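Local coordinates for cerato-platanin-like protein (Moniliophthora perniciosa, PDB 3SUK) that is of uncertain function but belongs to the secreted cerato-platanin family, small fungal proteins built on a double-psi beta-barrel, at residues A[10-14]-A[91-95]. Residues are numbered along the deposited sequence; the frame is centred on the assembly and turned at random.
Sequences NTYDN and NVAQA
In this double-psi beta-barrel of the cerato-platanin family, the first amides of helix 94-101 are bound by the carboxylate of a residue far away in sequence: Asp13, in a 3-10 turn after strand 4-8, lays its carboxylate against them, with Ala93 at the N-cap position. Each oxygen takes one backbone N-H. Asp13 OD2 accepts from Gln94 N at 2.7 Å, and OD1 uses its syn lone pair for Ala95 N at 3.0 Å, so the carboxylate grips the end as a two-pronged fork. Asn10 steadies the fork, its ND2 reaching Asp13 OD2 at 3.1 Å from above the carboxylate plane, 46° out of it. The same ND2 donates to Gln94 OE1, also at 3.1 Å, with the acceptor nearly in the Asn10 amide plane. Gln94 can run alongside Asn10 because its CG stands anti to the backbone N (chi1 -175°) and the chain stays extended to the amide. Were Asp13 an alanine, the two helix N-H groups would probably lose these acceptors, and the Asn10 amide would keep only its bond to Gln94 within this contact. Deeper in, Tyr12 rests its CB on Ala93 CB at 3.9 Å, while the ring turns an edge toward Val92 C and brings CE2 to 3.3 Å from Asn91 O. A water links Tyr12 OH to Asn91 ND2, and the hydroxyl also bonds Asp84. The Tyr12 side chain further packs on Ile47 and Ala49 of strand 47-50, and Val92 pairs through its backbone with Arg7 and Asp9; the 3-10 turn thus sits against the junction of strand 90-92 and helix 94-101.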
ATOM      1  N   ASN A  10       2.450   6.590  -8.822  1.00  7.93           N
ATOM      2  CA  ASN A  10       2.361   7.960  -8.343  1.00  8.54           C
ATOM      3  C   ASN A  10       0.933   8.443  -8.064  1.00  8.13           C
ATOM      4  O   ASN A  10       0.766   9.430  -7.459  1.00 10.17           O
ATOM      5  CB  ASN A  10       3.055   8.924  -9.312  1.00  9.23           C
ATOM      6  CG  ASN A  10       4.549   8.697  -9.409  1.00  8.65           C
ATOM      7  OD1 ASN A  10       5.051   8.464 -10.480  1.00  9.64           O
ATOM      8  ND2 ASN A  10       5.235   8.745  -8.303  1.00 10.08           N
ATOM      9  N   THR A  11      -0.074   7.702  -8.486  1.00  9.44           N
ATOM     10  CA  THR A  11      -1.477   7.989  -8.151  1.00 10.72           C
ATOM     11  C   THR A  11      -1.535   8.129  -6.627  1.00 10.61           C
ATOM     12  O   THR A  11      -2.083   9.053  -6.118  1.00 11.64           O
ATOM     13  CB  THR A  11      -2.350   6.753  -8.580  1.00 14.00           C
ATOM     14  OG1 THR A  11      -2.416   6.700 -10.004  1.00 20.48           O
ATOM     15  CG2 THR A  11      -3.723   6.871  -8.045  1.00 19.17           C
ATOM     16  N   TYR A  12      -0.878   7.243  -5.894  1.00  9.86           N
ATOM     17  CA  TYR A  12      -0.964   7.217  -4.425  1.00  8.84           C
ATOM     18  C   TYR A  12      -0.138   8.253  -3.676  1.00 10.51           C
ATOM     19  O   TYR A  12      -0.281   8.382  -2.509  1.00 12.60           O
ATOM     20  CB  TYR A  12      -0.669   5.786  -3.899  1.00  9.21           C
ATOM     21  CG  TYR A  12      -1.479   4.721  -4.625  1.00  8.95           C
ATOM     22  CD1 TYR A  12      -2.869   4.762  -4.652  1.00 11.47           C
ATOM     23  CD2 TYR A  12      -0.855   3.704  -5.315  1.00  8.12           C
ATOM     24  CE1 TYR A  12      -3.601   3.794  -5.336  1.00 11.32           C
ATOM     25  CE2 TYR A  12      -1.574   2.774  -6.005  1.00 10.18           C
ATOM     26  CZ  TYR A  12      -2.933   2.816  -6.036  1.00 10.34           C
ATOM     27  OH  TYR A  12      -3.657   1.877  -6.722  1.00 11.17           O
ATOM     28  N   ASP A  13       0.742   8.927  -4.390  1.00  9.48           N
ATOM     29  CA  ASP A  13       1.629   9.942  -3.804  1.00 12.79           C
ATOM     30  C   ASP A  13       0.909  11.220  -3.480  1.00 13.76           C
ATOM     31  O   ASP A  13       1.401  12.029  -2.763  1.00 15.40           O
ATOM     32  CB  ASP A  13       2.834  10.229  -4.699  1.00  9.67           C
ATOM     33  CG  ASP A  13       3.866   9.172  -4.568  1.00  8.44           C
ATOM     34  OD1 ASP A  13       4.486   9.146  -3.508  1.00 10.98           O
ATOM     35  OD2 ASP A  13       3.987   8.393  -5.463  1.00  9.74           O
ATOM     36  N   ASN A  14      -0.275  11.340  -4.022  1.00 11.23           N
ATOM     37  CA  ASN A  14      -1.045  12.573  -3.915  1.00 13.56           C
ATOM     38  C   ASN A  14      -2.111  12.465  -2.799  1.00 12.65           C
ATOM     39  O   ASN A  14      -3.097  11.798  -2.939  1.00 15.22           O
ATOM     40  CB  ASN A  14      -1.634  12.906  -5.331  1.00 15.33           C
ATOM     41  CG  ASN A  14      -0.514  13.113  -6.454  1.00 14.13           C
ATOM     42  OD1 ASN A  14       0.180  14.112  -6.467  1.00 17.16           O
ATOM     43  ND2 ASN A  14      -0.369  12.156  -7.340  1.00 12.75           N
ATOM     44  N   ASN A  91       1.392  -2.268  -5.629  1.00  7.93           N
ATOM     45  CA  ASN A  91       1.730  -1.009  -6.260  1.00  8.77           C
ATOM     46  C   ASN A  91       1.538   0.110  -5.222  1.00  7.83           C
ATOM     47  O   ASN A  91       0.471   0.425  -4.868  1.00  9.70           O
ATOM     48  CB  ASN A  91       0.812  -0.689  -7.448  1.00  9.71           C
ATOM     49  CG  ASN A  91       0.647  -1.826  -8.435  1.00 10.93           C
ATOM     50  OD1 ASN A  91       1.479  -2.659  -8.625  1.00 13.82           O
ATOM     51  ND2 ASN A  91      -0.481  -1.816  -9.065  1.00 12.93           N
ATOM     52  N   VAL A  92       2.642   0.704  -4.805  1.00  7.51           N
ATOM     53  CA  VAL A  92       2.633   1.641  -3.680  1.00  7.88           C
ATOM     54  C   VAL A  92       3.025   3.062  -4.050  1.00  7.50           C
ATOM     55  O   VAL A  92       3.542   3.301  -5.065  1.00  7.74           O
ATOM     56  CB  VAL A  92       3.520   1.128  -2.482  1.00  6.81           C
ATOM     57  CG1 VAL A  92       3.074  -0.314  -2.098  1.00  8.92           C
ATOM     58  CG2 VAL A  92       5.028   1.225  -2.801  1.00  8.87           C
ATOM     59  N   ALA A  93       2.766   3.997  -3.149  1.00  7.30           N
ATOM     60  CA  ALA A  93       3.197   5.372  -3.406  1.00  7.69           C
ATOM     61  C   ALA A  93       4.719   5.356  -3.567  1.00  7.64           C
ATOM     62  O   ALA A  93       5.405   4.649  -2.901  1.00  7.83           O
ATOM     63  CB  ALA A  93       2.782   6.276  -2.246  1.00  7.36           C
ATOM     64  N   GLN A  94       5.222   6.194  -4.449  1.00  8.63           N
ATOM     65  CA  GLN A  94       6.654   6.253  -4.620  1.00  7.78           C
ATOM     66  C   GLN A  94       7.296   6.576  -3.257  1.00  7.64           C
ATOM     67  O   GLN A  94       8.315   6.030  -2.917  1.00 10.35           O
ATOM     68  CB  GLN A  94       7.028   7.347  -5.640  1.00  7.27           C
ATOM     69  CG  GLN A  94       8.529   7.351  -5.931  1.00  7.25           C
ATOM     70  CD  GLN A  94       8.928   8.559  -6.763  1.00  8.63           C
ATOM     71  OE1 GLN A  94       8.279   8.888  -7.706  1.00  9.72           O
ATOM     72  NE2 GLN A  94      10.054   9.170  -6.409  1.00 10.01           N
ATOM     73  N   ALA A  95       6.697   7.443  -2.482  1.00  8.66           N
ATOM     74  CA  ALA A  95       7.310   7.840  -1.232  1.00 10.70           C
ATOM     75  C   ALA A  95       7.517   6.630  -0.309  1.00 11.73           C
ATOM     76  O   ALA A  95       8.545   6.529   0.358  1.00 11.21           O
ATOM     77  CB  ALA A  95       6.488   8.889  -0.572  1.00 10.71           C
TER
HETATM   78  O   HOH W   1      -2.170   0.718  -8.864  1.00 13.57           O